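Putative fimbrium tip subunit Fim1C (Bacteroides ovatus, PDB 4EPS) probably forms part of the tip of fimbriae, the cell-surface filaments that mediate adhesion and biofilm formation. Local coordinates at residues N11-N16 against K75-D80; G47-K52 against I60-F65; N87-Y92 against D108-L113. One frame throughout, in Å; residues are numbered along the deposited sequence.

In the fold
All three contacts lie in the N-terminal part of the chain; interactions 2 and 3 and residues 75-80 belong to the fimbrillin-like region. Interaction 2 is enclosed along the chain by the loop that interaction 1 closes; their centres are 12 Å apart. I77 and L15 of interaction 1 pack on the hydrophobic side of interaction 2, with I77 CD1 3.4 Å from L48 CD2. A glycerol, probably from the crystallisation liquor, bridges I13 and I77. Interactions 2 and 3, centred 10 Å apart, share neighbouring strands, 45-52 and 87-92, joined by N62 OD1 and Y91 OH at 2.6 Å and by V51 N and N87 O at 2.8 Å. Interactions 1 and 3 do not touch.

Interaction 1: N11-N16 against K75-D80; sequences NGIVLN and KPILYD. With GOL (glycerol), chain B.
I13 and I77 carry the tight part of this contact. I13 N donates to I77 O at 2.9 Å in a nearly straight bond, and the I13 CD1 methyl lies 3.8 Å from CG2 of I77. With CG1 of I13 anti to the carbonyl carbon (chi1 -61°), the branch folds over the same acceptor, CG1 coming to 3.5 Å from I77 O and probably helping to shield the bond. L83 and L142 close in on I13, and I60, M63 and F65 on I77. The second bond, Y79 N to N11 O at 2.8 Å, lies beyond G12 and L78, whose backbones form a single beta bridge; it ties N11, in the predicted propeptide, to the loop between strands 72-73 and 87-92 of the fimbrillin-like region. The outer side is looser. L78 turns its exposed side chain away, and the N11 amide merely slants across Y79, OD1 3.5 Å from Y79 CB, while the Y79 ring stacks on Y149. At the I13 carbonyl a glycerol, probably from the crystallisation liquor, links the two backbones: its O3 accepts from I77 N at 2.9 Å and donates to I13 O at 2.8 Å, and its O2 also donates to I13 O.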
loop_
_atom_site.group_PDB
_atom_site.type_symbol
_atom_site.label_atom_id
_atom_site.label_comp_id
_atom_site.label_asym_id
_atom_site.label_seq_id
_atom_site.Cartn_x
_atom_site.Cartn_y
_atom_site.Cartn_z
ATOM N N ASN A 11 65.412 -1.401 -14.277
ATOM C CA ASN A 11 65.606 0.021 -14.626
ATOM C C ASN A 11 64.518 0.508 -15.631
ATOM O O ASN A 11 64.643 1.599 -16.187
ATOM C CB ASN A 11 67.028 0.292 -15.172
ATOM C CG ASN A 11 67.849 1.295 -14.395
ATOM O OD1 ASN A 11 67.336 2.236 -13.782
ATOM N ND2 ASN A 11 69.163 1.153 -14.461
ATOM N N GLY A 12 63.460 -0.296 -15.809
ATOM C CA GLY A 12 62.336 -0.003 -16.693
ATOM C C GLY A 12 61.264 0.814 -15.995
ATOM O O GLY A 12 60.720 0.394 -14.965
ATOM N N ILE A 13 60.959 1.994 -16.550
ATOM C CA ILE A 13 59.988 2.928 -15.981
ATOM C C ILE A 13 58.559 2.359 -16.029
ATOM O O ILE A 13 58.095 1.920 -17.074
ATOM C CB ILE A 13 60.114 4.296 -16.702
ATOM C CG1 ILE A 13 61.545 4.869 -16.473
ATOM C CG2 ILE A 13 59.039 5.285 -16.245
ATOM C CD1 ILE A 13 61.981 5.907 -17.427
ATOM N N VAL A 14 57.879 2.381 -14.886
ATOM C CA VAL A 14 56.501 1.916 -14.711
ATOM C C VAL A 14 55.586 3.097 -15.032
ATOM O O VAL A 14 55.863 4.220 -14.582
ATOM C CB VAL A 14 56.251 1.358 -13.282
ATOM C CG1 VAL A 14 54.776 0.988 -13.059
ATOM C CG2 VAL A 14 57.159 0.161 -12.993
ATOM N N LEU A 15 54.520 2.837 -15.805
ATOM C CA LEU A 15 53.541 3.855 -16.195
ATOM C C LEU A 15 52.243 3.685 -15.481
ATOM O O LEU A 15 51.669 2.585 -15.474
ATOM C CB LEU A 15 53.250 3.838 -17.698
ATOM C CG LEU A 15 54.354 4.129 -18.701
ATOM C CD1 LEU A 15 53.741 4.550 -20.002
ATOM C CD2 LEU A 15 55.266 5.245 -18.244
ATOM N N ASN A 16 51.753 4.781 -14.893
ATOM C CA ASN A 16 50.473 4.808 -14.200
ATOM C C ASN A 16 49.657 5.944 -14.800
ATOM O O ASN A 16 50.227 6.978 -15.159
ATOM C CB ASN A 16 50.665 4.955 -12.682
ATOM C CG ASN A 16 51.685 4.002 -12.100
ATOM O OD1 ASN A 16 51.453 2.790 -12.006
ATOM N ND2 ASN A 16 52.865 4.523 -11.752
ATOM N N LYS A 75 56.901 -0.669 -25.517
ATOM C CA LYS A 75 58.342 -0.873 -25.590
ATOM C C LYS A 75 58.969 -0.251 -24.314
ATOM O O LYS A 75 58.613 0.876 -23.957
ATOM C CB LYS A 75 58.921 -0.290 -26.887
ATOM C CG LYS A 75 58.550 -1.103 -28.124
ATOM C CD LYS A 75 59.265 -0.600 -29.370
ATOM C CE LYS A 75 58.794 -1.297 -30.623
ATOM N NZ LYS A 75 59.493 -0.780 -31.829
ATOM N N PRO A 76 59.816 -1.000 -23.567
ATOM C CA PRO A 76 60.354 -0.462 -22.306
ATOM C C PRO A 76 61.155 0.833 -22.441
ATOM O O PRO A 76 61.896 1.025 -23.405
ATOM C CB PRO A 76 61.257 -1.594 -21.790
ATOM C CG PRO A 76 61.562 -2.433 -22.996
ATOM C CD PRO A 76 60.299 -2.378 -23.804
ATOM N N ILE A 77 60.943 1.744 -21.485
ATOM C CA ILE A 77 61.707 2.980 -21.367
ATOM C C ILE A 77 62.639 2.743 -20.206
ATOM O O ILE A 77 62.184 2.541 -19.074
ATOM C CB ILE A 77 60.886 4.287 -21.205
ATOM C CG1 ILE A 77 59.766 4.399 -22.243
ATOM C CG2 ILE A 77 61.818 5.516 -21.237
ATOM C CD1 ILE A 77 58.633 5.201 -21.742
ATOM N N LEU A 78 63.928 2.696 -20.499
ATOM C CA LEU A 78 64.945 2.444 -19.492
ATOM C C LEU A 78 65.425 3.755 -18.919
ATOM O O LEU A 78 65.686 4.697 -19.676
ATOM C CB LEU A 78 66.130 1.649 -20.085
ATOM C CG LEU A 78 65.820 0.286 -20.724
ATOM C CD1 LEU A 78 67.036 -0.255 -21.449
ATOM C CD2 LEU A 78 65.296 -0.721 -19.705
ATOM N N TYR A 79 65.554 3.816 -17.581
ATOM C CA TYR A 79 66.045 5.018 -16.926
ATOM C C TYR A 79 67.500 5.278 -17.302
ATOM O O TYR A 79 68.312 4.358 -17.380
ATOM C CB TYR A 79 65.892 4.977 -15.395
ATOM C CG TYR A 79 66.462 6.221 -14.740
ATOM C CD1 TYR A 79 65.765 7.426 -14.764
ATOM C CD2 TYR A 79 67.754 6.227 -14.211
ATOM C CE1 TYR A 79 66.314 8.592 -14.234
ATOM C CE2 TYR A 79 68.314 7.392 -13.684
ATOM C CZ TYR A 79 67.584 8.568 -13.685
ATOM O OH TYR A 79 68.115 9.712 -13.147
ATOM N N ASP A 80 67.803 6.559 -17.502
ATOM C CA ASP A 80 69.094 7.113 -17.844
ATOM C C ASP A 80 69.173 8.517 -17.258
ATOM O O ASP A 80 68.153 9.202 -17.207
ATOM C CB ASP A 80 69.227 7.138 -19.382
ATOM C CG ASP A 80 70.523 7.705 -19.920
ATOM O OD1 ASP A 80 71.586 7.424 -19.326
ATOM O OD2 ASP A 80 70.480 8.377 -20.970
HETATM C C1 GOL B . 56.923 -1.160 -20.684
HETATM O O1 GOL B . 55.853 -2.086 -20.556
HETATM C C2 GOL B . 56.664 0.069 -19.846
HETATM O O2 GOL B . 56.647 -0.281 -18.458
HETATM C C3 GOL B . 57.663 1.176 -20.109
HETATM O O3 GOL B . 58.936 0.893 -19.536
#

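Interaction 2: G47-K52 against I60-F65; sequences GLFAVK and INNMPF
L48 N donates to M63 O at 2.8 Å, the shortest hydrogen bond here, although the donor is tilted out of the carbonyl plane. The return bond is better aligned: M63 N meets a lone pair of L48 O, in the carbonyl plane, at 2.9 Å. Farther along, A50 N bonds to I60 O. L48, I60 and F65 gather on one side of the backbones. L48 and I60 run side by side, L48 CG 3.7 Å from I60 CG2, and the L48 CD2 methyl approaches F65 CE1 at 3.7 Å. CG of L48 swings anti to its own N (chi1 179°), which sets the branch between these two partners. F49 goes the other way. Its ring lies under N62 N, which stands 3.4 Å above the ring plane toward the rim, and F49 CZ touches N62 CB at 3.6 Å; the N62 amide is nearly parallel to the ring, with OD1 held by Y91 OH and ND2 by Q95 O. Putting an alanine at F49 would probably open a gap beneath N62 and leave F109 without its edge-to-face partner. N62, with positive phi, and M63 both face L48: a G1 beta bulge in the hairpin of strands 45-52 and 55-67.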
loop_
_atom_site.group_PDB
_atom_site.type_symbol
_atom_site.label_atom_id
_atom_site.label_comp_id
_atom_site.label_asym_id
_atom_site.label_seq_id
_atom_site.Cartn_x
_atom_site.Cartn_y
_atom_site.Cartn_z
ATOM N N GLY A 47 49.359 7.768 -25.774
ATOM C CA GLY A 47 50.591 8.155 -26.435
ATOM C C GLY A 47 51.445 8.908 -25.440
ATOM O O GLY A 47 50.934 9.737 -24.679
ATOM N N LEU A 48 52.742 8.660 -25.457
ATOM C CA LEU A 48 53.665 9.331 -24.541
ATOM C C LEU A 48 54.686 10.205 -25.292
ATOM O O LEU A 48 55.221 9.782 -26.319
ATOM C CB LEU A 48 54.396 8.246 -23.724
ATOM C CG LEU A 48 55.439 8.717 -22.691
ATOM C CD1 LEU A 48 54.785 9.488 -21.552
ATOM C CD2 LEU A 48 56.180 7.546 -22.102
ATOM N N PHE A 49 55.005 11.380 -24.717
ATOM C CA PHE A 49 56.030 12.313 -25.204
ATOM C C PHE A 49 56.993 12.702 -24.086
ATOM O O PHE A 49 56.564 12.912 -22.945
ATOM C CB PHE A 49 55.398 13.602 -25.753
ATOM C CG PHE A 49 54.557 13.449 -26.994
ATOM C CD1 PHE A 49 53.195 13.170 -26.903
ATOM C CD2 PHE A 49 55.108 13.673 -28.259
ATOM C CE1 PHE A 49 52.411 13.054 -28.056
ATOM C CE2 PHE A 49 54.321 13.568 -29.411
ATOM C CZ PHE A 49 52.981 13.253 -29.306
ATOM N N ALA A 50 58.278 12.859 -24.425
ATOM C CA ALA A 50 59.303 13.353 -23.509
ATOM C C ALA A 50 59.933 14.580 -24.149
ATOM O O ALA A 50 60.398 14.507 -25.297
ATOM C CB ALA A 50 60.354 12.285 -23.230
ATOM N N VAL A 51 59.896 15.713 -23.440
ATOM C CA VAL A 51 60.453 16.970 -23.947
ATOM C C VAL A 51 61.686 17.307 -23.109
ATOM O O VAL A 51 61.598 17.420 -21.885
ATOM C CB VAL A 51 59.384 18.090 -23.953
ATOM C CG1 VAL A 51 59.965 19.429 -24.387
ATOM C CG2 VAL A 51 58.206 17.707 -24.851
ATOM N N LYS A 52 62.832 17.466 -23.782
ATOM C CA LYS A 52 64.100 17.825 -23.152
ATOM C C LYS A 52 64.639 19.069 -23.869
ATOM O O LYS A 52 64.731 19.069 -25.099
ATOM C CB LYS A 52 65.082 16.642 -23.248
ATOM C CG LYS A 52 66.337 16.773 -22.397
ATOM C CD LYS A 52 67.504 16.046 -23.047
ATOM C CE LYS A 52 68.483 15.373 -22.099
ATOM N NZ LYS A 52 68.792 16.170 -20.876
ATOM N N ILE A 60 61.160 8.998 -27.559
ATOM C CA ILE A 60 59.853 9.075 -26.848
ATOM C C ILE A 60 58.984 10.167 -27.511
ATOM O O ILE A 60 58.770 11.257 -26.968
ATOM C CB ILE A 60 60.004 9.291 -25.295
ATOM C CG1 ILE A 60 61.081 8.342 -24.663
ATOM C CG2 ILE A 60 58.628 9.094 -24.587
ATOM C CD1 ILE A 60 61.709 8.783 -23.326
ATOM N N ASN A 61 58.535 9.871 -28.721
ATOM C CA ASN A 61 57.761 10.782 -29.543
ATOM C C ASN A 61 56.507 10.066 -29.986
ATOM O O ASN A 61 56.559 9.242 -30.900
ATOM C CB ASN A 61 58.624 11.254 -30.745
ATOM C CG ASN A 61 58.019 12.370 -31.565
ATOM O OD1 ASN A 61 56.830 12.674 -31.485
ATOM N ND2 ASN A 61 58.838 13.019 -32.372
ATOM N N ASN A 62 55.378 10.320 -29.277
ATOM C CA ASN A 62 54.099 9.656 -29.536
ATOM C C ASN A 62 54.254 8.141 -29.380
ATOM O O ASN A 62 53.806 7.371 -30.221
ATOM C CB ASN A 62 53.514 10.029 -30.917
ATOM C CG ASN A 62 52.071 9.659 -31.030
ATOM O OD1 ASN A 62 51.346 9.662 -30.035
ATOM N ND2 ASN A 62 51.630 9.261 -32.221
HETATM N N MSE A 63 54.910 7.714 -28.301
HETATM C CA MSE A 63 55.127 6.298 -28.048
HETATM C C MSE A 63 53.846 5.663 -27.493
HETATM O O MSE A 63 53.313 6.149 -26.491
HETATM C CB MSE A 63 56.309 6.118 -27.097
HETATM C CG MSE A 63 56.730 4.678 -26.923
HETATM SE SE MSE A 63 58.185 4.540 -25.604
HETATM C CE MSE A 63 59.237 5.702 -26.202
ATOM N N PRO A 64 53.338 4.587 -28.134
ATOM C CA PRO A 64 52.077 3.997 -27.664
ATOM C C PRO A 64 52.235 3.010 -26.509
ATOM O O PRO A 64 53.165 2.200 -26.486
ATOM C CB PRO A 64 51.538 3.268 -28.899
ATOM C CG PRO A 64 52.786 2.888 -29.696
ATOM C CD PRO A 64 53.840 3.924 -29.371
ATOM N N PHE A 65 51.277 3.053 -25.583
ATOM C CA PHE A 65 51.175 2.107 -24.475
ATOM C C PHE A 65 49.763 1.595 -24.437
ATOM O O PHE A 65 48.838 2.388 -24.580
ATOM C CB PHE A 65 51.580 2.753 -23.135
ATOM C CG PHE A 65 53.061 2.969 -23.042
ATOM C CD1 PHE A 65 53.643 4.135 -23.531
ATOM C CD2 PHE A 65 53.896 1.969 -22.553
ATOM C CE1 PHE A 65 55.030 4.314 -23.492
ATOM C CE2 PHE A 65 55.281 2.150 -22.526
ATOM C CZ PHE A 65 55.834 3.327 -22.978
#

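Interaction 3: N87-Y92 against D108-L113; sequences NFYAYY and DFFAPL
Y89 lays its ring against that of F109 and its CB against F110, so one tyrosine engages both phenylalanines. Followed outward, Y89 CB comes first, 3.7 Å from CE2 of F110. CG then meets F109 CD2, also at 3.7 Å. Of the two ortho carbons, CD1 faces CD2 and CE2 of F109, while CD2 slides toward F109 CB. Next, CE1 faces CD1 of F109. CE2 makes the closest touch, 3.5 Å from F109 CB, and CZ, at the phenol end, still lies near that CB. The rings stack face to face, with centroids 4.2 Å apart and planes at 16°, and F109 CB adds a CH-pi contact over the face of Y89. F109 in turn meets F49 edge-to-face.

F110 is wedged. One face of its ring lies on F109 CD2, and the opposite face receives Y91 CB, 4.1 Å from the ring centroid. Y91 CG sits in the crowded position between N and carbonyl carbon (chi1 75°), which swings the ring past F110 toward L113, where Y91 CD2 meets L113 CD2 at 3.8 Å. Y91 OH bonds to N62 and Q95.

The phenylalanines are presented by a type I turn from D108 to A111 that leads into helix 111-115, with F110 at the N-cap position. F110 N reaches D108 OD1 from above the carboxylate plane, at a long 3.3 Å, closing an Asx turn, and OD2 forms a salt bridge with R158.

Across the contact the touching is almost wholly carbon on carbon, A90 O beside F110 CE2 being the exception. The hydrogen bonds serve the turn itself and the strand's neighbours, so dispersion and the exclusion of water probably hold the helix start to the strand.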
loop_
_atom_site.group_PDB
_atom_site.type_symbol
_atom_site.label_atom_id
_atom_site.label_comp_id
_atom_site.label_asym_id
_atom_site.label_seq_id
_atom_site.Cartn_x
_atom_site.Cartn_y
_atom_site.Cartn_z
ATOM N N ASN A 87 60.451 16.842 -19.236
ATOM C CA ASN A 87 59.004 16.976 -19.047
ATOM C C ASN A 87 58.289 15.850 -19.797
ATOM O O ASN A 87 58.499 15.713 -21.002
ATOM C CB ASN A 87 58.525 18.345 -19.533
ATOM C CG ASN A 87 58.886 19.479 -18.595
ATOM O OD1 ASN A 87 59.107 19.293 -17.397
ATOM N ND2 ASN A 87 58.950 20.686 -19.116
ATOM N N PHE A 88 57.455 15.036 -19.107
ATOM C CA PHE A 88 56.726 13.961 -19.781
ATOM C C PHE A 88 55.274 14.358 -19.941
ATOM O O PHE A 88 54.718 15.040 -19.070
ATOM C CB PHE A 88 56.829 12.599 -19.037
ATOM C CG PHE A 88 58.244 12.049 -18.996
ATOM C CD1 PHE A 88 59.128 12.435 -17.994
ATOM C CD2 PHE A 88 58.692 11.167 -19.972
ATOM C CE1 PHE A 88 60.434 11.934 -17.962
ATOM C CE2 PHE A 88 59.980 10.636 -19.914
ATOM C CZ PHE A 88 60.847 11.035 -18.918
ATOM N N TYR A 89 54.662 13.930 -21.054
ATOM C CA TYR A 89 53.256 14.243 -21.367
ATOM C C TYR A 89 52.557 13.018 -21.861
ATOM O O TYR A 89 53.157 12.245 -22.621
ATOM C CB TYR A 89 53.163 15.319 -22.473
ATOM C CG TYR A 89 53.787 16.642 -22.129
ATOM C CD1 TYR A 89 55.138 16.881 -22.373
ATOM C CD2 TYR A 89 53.026 17.673 -21.589
ATOM C CE1 TYR A 89 55.723 18.106 -22.061
ATOM C CE2 TYR A 89 53.599 18.908 -21.283
ATOM C CZ TYR A 89 54.944 19.120 -21.535
ATOM O OH TYR A 89 55.505 20.334 -21.260
ATOM N N ALA A 90 51.287 12.844 -21.502
ATOM C CA ALA A 90 50.539 11.705 -22.042
ATOM C C ALA A 90 49.153 12.147 -22.489
ATOM O O ALA A 90 48.603 13.113 -21.954
ATOM C CB ALA A 90 50.429 10.581 -21.024
ATOM N N TYR A 91 48.590 11.431 -23.461
ATOM C CA TYR A 91 47.223 11.712 -23.918
ATOM C C TYR A 91 46.533 10.420 -24.274
ATOM O O TYR A 91 47.170 9.413 -24.613
ATOM C CB TYR A 91 47.192 12.698 -25.124
ATOM C CG TYR A 91 47.610 12.033 -26.420
ATOM C CD1 TYR A 91 48.947 11.735 -26.672
ATOM C CD2 TYR A 91 46.660 11.594 -27.340
ATOM C CE1 TYR A 91 49.334 11.072 -27.836
ATOM C CE2 TYR A 91 47.031 10.883 -28.482
ATOM C CZ TYR A 91 48.373 10.641 -28.734
ATOM O OH TYR A 91 48.758 9.928 -29.841
ATOM N N TYR A 92 45.214 10.490 -24.256
ATOM C CA TYR A 92 44.308 9.419 -24.626
ATOM C C TYR A 92 43.218 10.003 -25.543
ATOM O O TYR A 92 42.704 11.066 -25.200
ATOM C CB TYR A 92 43.660 8.840 -23.347
ATOM C CG TYR A 92 42.564 7.844 -23.665
ATOM C CD1 TYR A 92 41.252 8.266 -23.888
ATOM C CD2 TYR A 92 42.853 6.488 -23.830
ATOM C CE1 TYR A 92 40.262 7.368 -24.281
ATOM C CE2 TYR A 92 41.862 5.576 -24.184
ATOM C CZ TYR A 92 40.571 6.023 -24.411
ATOM O OH TYR A 92 39.602 5.127 -24.762
ATOM N N ASP A 108 50.424 25.211 -23.197
ATOM C CA ASP A 108 49.575 24.018 -23.308
ATOM C C ASP A 108 50.115 23.126 -24.430
ATOM O O ASP A 108 49.846 23.375 -25.608
ATOM C CB ASP A 108 48.099 24.416 -23.536
ATOM C CG ASP A 108 47.117 23.265 -23.752
ATOM O OD1 ASP A 108 47.505 22.089 -23.523
ATOM O OD2 ASP A 108 45.983 23.533 -24.181
ATOM N N PHE A 109 50.871 22.069 -24.058
ATOM C CA PHE A 109 51.503 21.170 -25.034
ATOM C C PHE A 109 50.511 20.529 -26.021
ATOM O O PHE A 109 50.892 20.272 -27.158
ATOM C CB PHE A 109 52.283 20.068 -24.311
ATOM C CG PHE A 109 53.094 19.130 -25.183
ATOM C CD1 PHE A 109 54.312 19.533 -25.725
ATOM C CD2 PHE A 109 52.675 17.821 -25.401
ATOM C CE1 PHE A 109 55.077 18.658 -26.503
ATOM C CE2 PHE A 109 53.456 16.932 -26.149
ATOM C CZ PHE A 109 54.657 17.354 -26.694
ATOM N N PHE A 110 49.273 20.217 -25.585
ATOM C CA PHE A 110 48.321 19.569 -26.490
ATOM C C PHE A 110 47.236 20.538 -27.043
ATOM O O PHE A 110 46.207 20.076 -27.553
ATOM C CB PHE A 110 47.656 18.377 -25.786
ATOM C CG PHE A 110 48.591 17.227 -25.472
ATOM C CD1 PHE A 110 49.068 16.395 -26.485
ATOM C CD2 PHE A 110 48.934 16.931 -24.157
ATOM C CE1 PHE A 110 49.891 15.297 -26.189
ATOM C CE2 PHE A 110 49.761 15.839 -23.858
ATOM C CZ PHE A 110 50.222 15.021 -24.874
ATOM N N ALA A 111 47.475 21.863 -26.969
ATOM C CA ALA A 111 46.527 22.864 -27.492
ATOM C C ALA A 111 46.096 22.560 -28.962
ATOM O O ALA A 111 44.880 22.555 -29.198
ATOM C CB ALA A 111 47.109 24.273 -27.387
ATOM N N PRO A 112 47.003 22.232 -29.935
ATOM C CA PRO A 112 46.527 21.956 -31.315
ATOM C C PRO A 112 45.717 20.663 -31.442
ATOM O O PRO A 112 44.804 20.593 -32.257
ATOM C CB PRO A 112 47.824 21.859 -32.129
ATOM C CG PRO A 112 48.876 22.553 -31.273
ATOM C CD PRO A 112 48.483 22.192 -29.880
ATOM N N LEU A 113 46.050 19.633 -30.654
ATOM C CA LEU A 113 45.291 18.373 -30.660
ATOM C C LEU A 113 43.846 18.658 -30.247
ATOM O O LEU A 113 42.917 18.246 -30.936
ATOM C CB LEU A 113 45.955 17.358 -29.714
ATOM C CG LEU A 113 45.268 16.002 -29.525
ATOM C CD1 LEU A 113 45.210 15.198 -30.854
ATOM C CD2 LEU A 113 45.974 15.215 -28.409
#